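PDB 5XZ4: bumblebee peptidoglycan recognition protein SA from Bombus, which probably senses bacterial peptidoglycan for the insect's innate immune system, with a preference for Dap-type over Lys-type forms. Local coordinates for residues A[25-30]-A[89-94]; A[110-115]-A[155-160]. All blocks are in the same frame, centred on the assembly; numbering follows the deposited sequence.

In the fold
Contacts 1 and 2 lie on opposite sides of the chain's centre, their own centres about 26 Å apart, and share no element. Contact 1 is a surface contact between two loops, 25-30, which leads into strand 31-38, and the loop segment 89-94, which follows strand 82-84; its chemistry is backbone pairing, bridging waters and a sulfate held by exposed side chains. Contact 2 is partly buried and sets the loop after strand 102-107 against the start of helix 157-163, where first-turn N-H groups of the helix and apolar side chains take over. Strand 102-107 joins the two regions along the chain: 89-94 precedes it and 110-115 follows it, while 25-30 leads into its neighbour in the sheet, strand 31-38.

Contact 1. Residues A[25-30]-A[89-94]; sequences NYLIIP and NREGAH. With SO4 (sulfate ion), chain D.
Sulfate oxygen O2 is gripped from both segments: the hydroxyl of Y26 donates to it (OH to O2, 2.9 Å) and so does the guanidinium of R90 (NH2 to O2, 2.8 Å). R90 uses a second N-H as well, its NE reaching sulfate O4 at 2.9 Å along a nearly straight line (176°), so the anion meets the guanidinium at its edge and in its plane. The R90 chain, extended from CG to NE, carries the group out beside the tyrosine ring, whose edge faces O2. S23 and I24 add further bonds to this ion, which probably came from the crystallisation liquor. Behind the side chains, the loops pair at a single beta bridge, Y26 opposite R90, on the surface of the amidase-like domain. E91 N gives a straight bond to N25 O (2.9 Å, 175°), whereas L27 N approaches N89 O at 2.9 Å from above the carbonyl plane. N89 O also receives a CA-H contact from Y26. On the other flank the carboxylate end of E91 lies against N25, CD to CB 3.6 Å, and each of its oxygens is tied back to segment 25-30 through a water: OE1 by water 1 to N25 OD1, OE2 by water 2 to Y26 O. L27, with CG anti to its carbonyl carbon (chi1 -66°), lays CD1 against R90 O at 3.6 Å, while the CD1 methyl of I29 meets N89 OD1, the two side chains crossing at about a right angle.

Contact 2. Residues A[110-115]-A[155-160]; sequences NFQEKA and PGSKLQ
The backbones come closest where Q112 faces G156, 3.8 Å between CA atoms, and F111 O points at the opening turn of the helix, accepting weak bonds from K158 N (3.1 Å) and L159 N (3.5 Å). G156 is the N-cap residue; a side chain on it would collide with F111 C and Q112 N. The glutamine reaches back with CG anti to the backbone N (chi1 -179°) and a bend at chi2, bringing its amide to S157. There OE1 accepts from S157 N at 3.0 Å, the donor standing well above the amide plane, and NE2 gives a weak bond to S157 OG. Water 4 closes the group by donating to OE1 and accepting from OG. With an alanine in place of this glutamine, the N-H of S157 is likely to lose its side-chain acceptor, and the serine hydroxyl and water 4 would each have one partner fewer. Farther along, the chain of K158 lies beside A115, CG to CA 3.4 Å, while CB of F111 packs on CB of L159 at 3.7 Å. F111 and L159 also touch M120 and L121 of helix 118-134, and P155 reaches I36, so the helix start touches both helix 118-134 and strand 31-38 of the central sheet.

Contact 1. Residues A[25-30]-A[89-94]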
ATOM      1  N   ASN A  25       3.583 -13.642 -10.268  1.00 12.30           N
ATOM      2  CA  ASN A  25       2.884 -14.777  -9.679  1.00 13.79           C
ATOM      3  C   ASN A  25       1.714 -14.364  -8.760  1.00 12.31           C
ATOM      4  O   ASN A  25       1.695 -13.269  -8.210  1.00 12.52           O
ATOM      5  CB  ASN A  25       3.887 -15.664  -8.941  1.00 15.84           C
ATOM      6  CG  ASN A  25       4.817 -16.420  -9.888  1.00 20.38           C
ATOM      7  OD1 ASN A  25       5.840 -16.942  -9.458  1.00 28.02           O
ATOM      8  ND2 ASN A  25       4.458 -16.503 -11.168  1.00 22.10           N
ATOM      9  N   TYR A  26       0.723 -15.247  -8.649  1.00 13.27           N
ATOM     10  CA  TYR A  26      -0.533 -14.934  -7.979  1.00 13.31           C
ATOM     11  C   TYR A  26      -0.558 -15.330  -6.501  1.00 12.81           C
ATOM     12  O   TYR A  26      -0.057 -16.415  -6.152  1.00 14.64           O
ATOM     13  CB  TYR A  26      -1.685 -15.659  -8.676  1.00 14.57           C
ATOM     14  CG  TYR A  26      -1.941 -15.274 -10.123  1.00 16.80           C
ATOM     15  CD1 TYR A  26      -1.303 -14.158 -10.719  1.00 17.46           C
ATOM     16  CD2 TYR A  26      -2.860 -15.999 -10.899  1.00 18.78           C
ATOM     17  CE1 TYR A  26      -1.536 -13.808 -12.048  1.00 20.42           C
ATOM     18  CE2 TYR A  26      -3.112 -15.640 -12.222  1.00 20.71           C
ATOM     19  CZ  TYR A  26      -2.451 -14.549 -12.785  1.00 21.29           C
ATOM     20  OH  TYR A  26      -2.701 -14.200 -14.099  1.00 26.20           O
ATOM     21  N   LEU A  27      -1.136 -14.452  -5.665  1.00 11.87           N
ATOM     22  CA  LEU A  27      -1.399 -14.706  -4.232  1.00 12.14           C
ATOM     23  C   LEU A  27      -2.479 -15.755  -4.047  1.00 12.42           C
ATOM     24  O   LEU A  27      -3.394 -15.879  -4.870  1.00 12.56           O
ATOM     25  CB  LEU A  27      -1.908 -13.444  -3.521  1.00 11.95           C
ATOM     26  CG  LEU A  27      -0.891 -12.306  -3.431  1.00 10.86           C
ATOM     27  CD1 LEU A  27      -1.554 -11.059  -2.890  1.00 12.13           C
ATOM     28  CD2 LEU A  27       0.326 -12.689  -2.592  1.00 12.95           C
ATOM     29  N   ILE A  28      -2.398 -16.476  -2.939  1.00 12.80           N
ATOM     30  CA  ILE A  28      -3.539 -17.286  -2.488  1.00 13.54           C
ATOM     31  C   ILE A  28      -4.546 -16.362  -1.761  1.00 14.63           C
ATOM     32  O   ILE A  28      -4.154 -15.491  -0.960  1.00 15.84           O
ATOM     33  CB  ILE A  28      -3.022 -18.408  -1.570  1.00 15.57           C
ATOM     34  CG1 ILE A  28      -2.099 -19.327  -2.368  1.00 18.16           C
ATOM     35  CG2 ILE A  28      -4.179 -19.155  -0.912  1.00 18.08           C
ATOM     36  CD1 ILE A  28      -2.824 -20.416  -3.125  1.00 23.46           C
ATOM     37  N   ILE A  29      -5.836 -16.527  -2.077  1.00 13.47           N
ATOM     38  CA  ILE A  29      -6.947 -15.654  -1.592  1.00 14.63           C
ATOM     39  C   ILE A  29      -7.923 -16.547  -0.809  1.00 15.11           C
ATOM     40  O   ILE A  29      -8.254 -17.618  -1.314  1.00 15.25           O
ATOM     41  CB  ILE A  29      -7.680 -14.893  -2.756  1.00 16.00           C
ATOM     42  CG1 ILE A  29      -7.094 -13.479  -2.995  1.00 22.62           C
ATOM     43  CG2 ILE A  29      -9.112 -14.479  -2.432  1.00 16.12           C
ATOM     44  CD1 ILE A  29      -5.672 -13.330  -3.459  1.00 21.09           C
ATOM     45  N   PRO A  30      -8.383 -16.153   0.393  1.00 14.98           N
ATOM     46  CA  PRO A  30      -8.165 -14.829   1.004  1.00 14.04           C
ATOM     47  C   PRO A  30      -6.810 -14.666   1.690  1.00 13.96           C
ATOM     48  O   PRO A  30      -6.192 -15.636   2.138  1.00 14.87           O
ATOM     49  CB  PRO A  30      -9.324 -14.713   2.013  1.00 14.89           C
ATOM     50  CG  PRO A  30      -9.655 -16.129   2.365  1.00 16.63           C
ATOM     51  CD  PRO A  30      -9.420 -16.933   1.112  1.00 15.82           C
ATOM     52  N   ASN A  89      -4.225  -9.241  -6.126  1.00 10.70           N
ATOM     53  CA  ASN A  89      -4.026 -10.650  -6.487  1.00 11.20           C
ATOM     54  C   ASN A  89      -2.597 -11.095  -6.789  1.00 11.85           C
ATOM     55  O   ASN A  89      -2.364 -12.269  -7.094  1.00 11.45           O
ATOM     56  CB  ASN A  89      -4.973 -11.024  -7.628  1.00 11.71           C
ATOM     57  CG  ASN A  89      -6.419 -11.153  -7.167  1.00 13.56           C
ATOM     58  OD1 ASN A  89      -6.837 -12.202  -6.662  1.00 15.17           O
ATOM     59  ND2 ASN A  89      -7.179 -10.088  -7.317  1.00 11.65           N
ATOM     60  N   ARG A  90      -1.649 -10.160  -6.739  1.00 12.01           N
ATOM     61  CA  ARG A  90      -0.284 -10.453  -7.199  1.00 11.82           C
ATOM     62  C   ARG A  90       0.757 -10.322  -6.100  1.00 10.87           C
ATOM     63  O   ARG A  90       0.655  -9.443  -5.228  1.00 10.09           O
ATOM     64  CB  ARG A  90       0.068  -9.571  -8.414  1.00 11.54           C
ATOM     65  CG  ARG A  90      -0.662 -10.043  -9.667  1.00 13.03           C
ATOM     66  CD  ARG A  90      -0.617  -9.052 -10.815  1.00 14.79           C
ATOM     67  NE  ARG A  90      -1.200  -9.631 -12.038  1.00 16.25           N
ATOM     68  CZ  ARG A  90      -2.489  -9.573 -12.379  1.00 16.15           C
ATOM     69  NH1 ARG A  90      -3.381  -8.973 -11.601  1.00 15.86           N
ATOM     70  NH2 ARG A  90      -2.890 -10.115 -13.522  1.00 17.15           N
ATOM     71  N   GLU A  91       1.779 -11.185  -6.157  1.00 10.23           N
ATOM     72  CA  GLU A  91       2.884 -11.172  -5.198  1.00 10.98           C
ATOM     73  C   GLU A  91       3.559  -9.801  -5.191  1.00  9.45           C
ATOM     74  O   GLU A  91       3.741  -9.159  -6.232  1.00  9.29           O
ATOM     75  CB  GLU A  91       3.886 -12.286  -5.508  1.00 12.98           C
ATOM     76  CG  GLU A  91       3.368 -13.683  -5.154  1.00 16.13           C
ATOM     77  CD  GLU A  91       4.361 -14.797  -5.448  1.00 19.56           C
ATOM     78  OE1 GLU A  91       5.515 -14.501  -5.828  1.00 20.44           O
ATOM     79  OE2 GLU A  91       3.992 -15.991  -5.272  1.00 24.08           O
ATOM     80  N   GLY A  92       3.904  -9.344  -4.006  1.00  9.54           N
ATOM     81  CA  GLY A  92       4.469  -8.003  -3.852  1.00  8.76           C
ATOM     82  C   GLY A  92       5.969  -7.899  -4.076  1.00  9.02           C
ATOM     83  O   GLY A  92       6.661  -8.919  -4.185  1.00  9.46           O
ATOM     84  N   ALA A  93       6.437  -6.643  -4.123  1.00  7.70           N
ATOM     85  CA  ALA A  93       7.873  -6.357  -3.915  1.00  8.42           C
ATOM     86  C   ALA A  93       7.945  -5.184  -2.956  1.00  8.93           C
ATOM     87  O   ALA A  93       8.486  -4.104  -3.252  1.00 10.69           O
ATOM     88  CB  ALA A  93       8.605  -6.061  -5.232  1.00  9.51           C
ATOM     89  N   HIS A  94       7.335  -5.378  -1.786  1.00  8.64           N
ATOM     90  CA  HIS A  94       7.255  -4.352  -0.761  1.00  8.01           C
ATOM     91  C   HIS A  94       7.781  -4.798   0.627  1.00  8.03           C
ATOM     92  O   HIS A  94       8.252  -3.944   1.384  1.00  9.35           O
ATOM     93  CB  HIS A  94       5.812  -3.804  -0.629  1.00  8.24           C
ATOM     94  CG  HIS A  94       4.750  -4.860  -0.529  1.00  7.85           C
ATOM     95  ND1 HIS A  94       4.463  -5.527   0.651  1.00  8.25           N
ATOM     96  CD2 HIS A  94       3.901  -5.355  -1.467  1.00  7.73           C
ATOM     97  CE1 HIS A  94       3.496  -6.398   0.416  1.00  8.38           C
ATOM     98  NE2 HIS A  94       3.131  -6.326  -0.853  1.00  7.90           N
TER
HETATM   99  S   SO4 D 202       0.007 -11.638 -15.206  1.00 30.35           S
HETATM  100  O1  SO4 D 202       0.328 -10.773 -16.371  1.00 32.67           O
HETATM  101  O2  SO4 D 202      -1.455 -11.834 -15.119  1.00 32.42           O
HETATM  102  O3  SO4 D 202       0.578 -12.984 -15.424  1.00 32.56           O
HETATM  103  O4  SO4 D 202       0.517 -11.039 -13.938  1.00 22.29           O
HETATM  104  O   HOH W   1       7.420 -16.068  -6.950  1.00 32.30           O
HETATM  105  O   HOH W   2       1.780 -16.894  -4.009  1.00 30.72           O
HETATM  106  O   HOH W   3      -4.396 -14.168  -6.646  1.00 14.32           O

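Contact 2. Residues A[110-115]-A[155-160]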
ATOM      1  N   ASN A 110       6.312  10.975   3.606  1.00 12.63           N
ATOM      2  CA  ASN A 110       7.256  10.589   4.651  1.00 12.49           C
ATOM      3  C   ASN A 110       6.571  10.890   5.987  1.00 12.91           C
ATOM      4  O   ASN A 110       6.379  12.043   6.363  1.00 14.63           O
ATOM      5  CB  ASN A 110       8.575  11.374   4.505  1.00 14.76           C
ATOM      6  CG  ASN A 110       9.666  10.858   5.425  1.00 18.00           C
ATOM      7  OD1 ASN A 110       9.391  10.329   6.486  1.00 16.64           O
ATOM      8  ND2 ASN A 110      10.923  11.026   5.019  1.00 22.43           N
ATOM      9  N   PHE A 111       6.190   9.829   6.690  1.00 12.97           N
ATOM     10  CA  PHE A 111       5.438   9.955   7.943  1.00 13.48           C
ATOM     11  C   PHE A 111       6.239   9.610   9.204  1.00 15.27           C
ATOM     12  O   PHE A 111       5.673   9.191  10.212  1.00 16.21           O
ATOM     13  CB  PHE A 111       4.070   9.230   7.810  1.00 11.72           C
ATOM     14  CG  PHE A 111       3.278   9.750   6.643  1.00 10.67           C
ATOM     15  CD1 PHE A 111       2.752  11.041   6.681  1.00 11.22           C
ATOM     16  CD2 PHE A 111       3.150   9.002   5.471  1.00 10.64           C
ATOM     17  CE1 PHE A 111       2.080  11.579   5.581  1.00 11.21           C
ATOM     18  CE2 PHE A 111       2.476   9.541   4.359  1.00 10.56           C
ATOM     19  CZ  PHE A 111       1.942  10.827   4.422  1.00 10.70           C
ATOM     20  N   GLN A 112       7.557   9.844   9.129  1.00 16.41           N
ATOM     21  CA  GLN A 112       8.462   9.686  10.277  1.00 19.88           C
ATOM     22  C   GLN A 112       8.210  10.752  11.344  1.00 21.07           C
ATOM     23  O   GLN A 112       8.192  10.451  12.533  1.00 22.94           O
ATOM     24  CB  GLN A 112       9.935   9.686   9.816  1.00 20.85           C
ATOM     25  CG  GLN A 112      10.980   9.498  10.932  1.00 22.63           C
ATOM     26  CD  GLN A 112      10.804   8.237  11.788  1.00 20.20           C
ATOM     27  OE1 GLN A 112      10.268   7.221  11.306  1.00 22.71           O
ATOM     28  NE2 GLN A 112      11.248   8.290  13.016  1.00 19.51           N
ATOM     29  N   GLU A 113       7.988  11.985  10.894  1.00 23.29           N
ATOM     30  CA  GLU A 113       7.915  13.155  11.773  1.00 26.80           C
ATOM     31  C   GLU A 113       6.541  13.818  11.729  1.00 28.10           C
ATOM     32  O   GLU A 113       6.146  14.497  12.680  1.00 36.30           O
ATOM     33  CB  GLU A 113       8.985  14.180  11.381  1.00 30.12           C
ATOM     34  CG  GLU A 113      10.421  13.688  11.511  1.00 32.73           C
ATOM     35  CD  GLU A 113      11.085  14.146  12.790  1.00 40.35           C
ATOM     36  OE1 GLU A 113      10.535  13.903  13.888  1.00 44.75           O
ATOM     37  OE2 GLU A 113      12.174  14.747  12.690  1.00 46.29           O
ATOM     38  N   LYS A 114       5.836  13.650  10.610  1.00 23.24           N
ATOM     39  CA  LYS A 114       4.468  14.164  10.479  1.00 23.04           C
ATOM     40  C   LYS A 114       3.424  13.065  10.318  1.00 19.89           C
ATOM     41  O   LYS A 114       3.712  11.969   9.809  1.00 17.83           O
ATOM     42  CB  LYS A 114       4.337  15.202   9.358  1.00 26.20           C
ATOM     43  CG  LYS A 114       4.876  14.798   7.999  1.00 27.11           C
ATOM     44  CD  LYS A 114       5.046  16.015   7.086  1.00 30.18           C
ATOM     45  CE  LYS A 114       6.297  16.818   7.392  1.00 31.18           C
ATOM     46  NZ  LYS A 114       6.385  18.092   6.624  1.00 37.02           N
ATOM     47  N   ALA A 115       2.211  13.376  10.764  1.00 19.62           N
ATOM     48  CA  ALA A 115       1.068  12.467  10.666  1.00 18.60           C
ATOM     49  C   ALA A 115       0.502  12.414   9.253  1.00 15.43           C
ATOM     50  O   ALA A 115       0.539  13.404   8.520  1.00 17.02           O
ATOM     51  CB  ALA A 115      -0.025  12.887  11.635  1.00 21.70           C
ATOM     52  N   PRO A 155       6.407   2.307   8.395  1.00 11.01           N
ATOM     53  CA  PRO A 155       5.747   3.373   7.650  1.00 10.91           C
ATOM     54  C   PRO A 155       5.968   4.769   8.238  1.00 11.64           C
ATOM     55  O   PRO A 155       5.174   5.681   7.973  1.00 11.50           O
ATOM     56  CB  PRO A 155       4.261   2.976   7.801  1.00 10.64           C
ATOM     57  CG  PRO A 155       4.199   2.452   9.217  1.00 10.35           C
ATOM     58  CD  PRO A 155       5.468   1.642   9.328  1.00 11.74           C
ATOM     59  N   GLY A 156       7.026   4.912   9.036  1.00 12.90           N
ATOM     60  CA  GLY A 156       7.314   6.141   9.769  1.00 13.95           C
ATOM     61  C   GLY A 156       6.694   6.101  11.146  1.00 15.29           C
ATOM     62  O   GLY A 156       5.582   5.591  11.320  1.00 15.37           O
ATOM     63  N   SER A 157       7.406   6.626  12.133  1.00 17.45           N
ATOM     64  CA  SER A 157       6.958   6.519  13.518  1.00 18.11           C
ATOM     65  C   SER A 157       5.559   7.077  13.768  1.00 15.97           C
ATOM     66  O   SER A 157       4.788   6.495  14.530  1.00 18.13           O
ATOM     67  CB  SER A 157       7.974   7.173  14.453  1.00 21.24           C
ATOM     68  OG  SER A 157       9.175   6.427  14.437  1.00 26.34           O
ATOM     69  N   LYS A 158       5.230   8.195  13.119  1.00 16.84           N
ATOM     70  CA  LYS A 158       3.940   8.818  13.339  1.00 16.80           C
ATOM     71  C   LYS A 158       2.777   7.999  12.752  1.00 15.90           C
ATOM     72  O   LYS A 158       1.775   7.790  13.429  1.00 17.13           O
ATOM     73  CB  LYS A 158       3.929  10.262  12.837  1.00 18.64           C
ATOM     74  CG  LYS A 158       2.751  11.073  13.327  1.00 23.85           C
ATOM     75  CD  LYS A 158       2.948  11.617  14.736  1.00 28.03           C
ATOM     76  CE  LYS A 158       1.747  12.447  15.166  1.00 31.44           C
ATOM     77  NZ  LYS A 158       1.751  12.655  16.634  1.00 31.96           N
ATOM     78  N   LEU A 159       2.935   7.528  11.505  1.00 13.76           N
ATOM     79  CA  LEU A 159       1.930   6.680  10.874  1.00 13.37           C
ATOM     80  C   LEU A 159       1.814   5.345  11.616  1.00 13.05           C
ATOM     81  O   LEU A 159       0.710   4.821  11.763  1.00 12.83           O
ATOM     82  CB  LEU A 159       2.222   6.476   9.388  1.00 11.91           C
ATOM     83  CG  LEU A 159       1.269   5.588   8.589  1.00 11.03           C
ATOM     84  CD1 LEU A 159      -0.214   5.904   8.741  1.00 10.86           C
ATOM     85  CD2 LEU A 159       1.674   5.720   7.135  1.00 11.02           C
ATOM     86  N   GLN A 160       2.941   4.811  12.083  1.00 14.43           N
ATOM     87  CA  GLN A 160       2.922   3.597  12.907  1.00 15.27           C
ATOM     88  C   GLN A 160       2.017   3.756  14.140  1.00 15.89           C
ATOM     89  O   GLN A 160       1.229   2.859  14.453  1.00 15.97           O
ATOM     90  CB  GLN A 160       4.340   3.175  13.285  1.00 14.82           C
ATOM     91  CG  GLN A 160       4.405   1.912  14.150  1.00 15.09           C
ATOM     92  CD  GLN A 160       4.081   0.638  13.381  1.00 15.61           C
ATOM     93  OE1 GLN A 160       4.083   0.620  12.158  1.00 16.56           O
ATOM     94  NE2 GLN A 160       3.817  -0.441  14.098  1.00 16.47           N
TER
HETATM   95  O   HOH W   4       9.687   4.502  12.157  1.00 26.08           O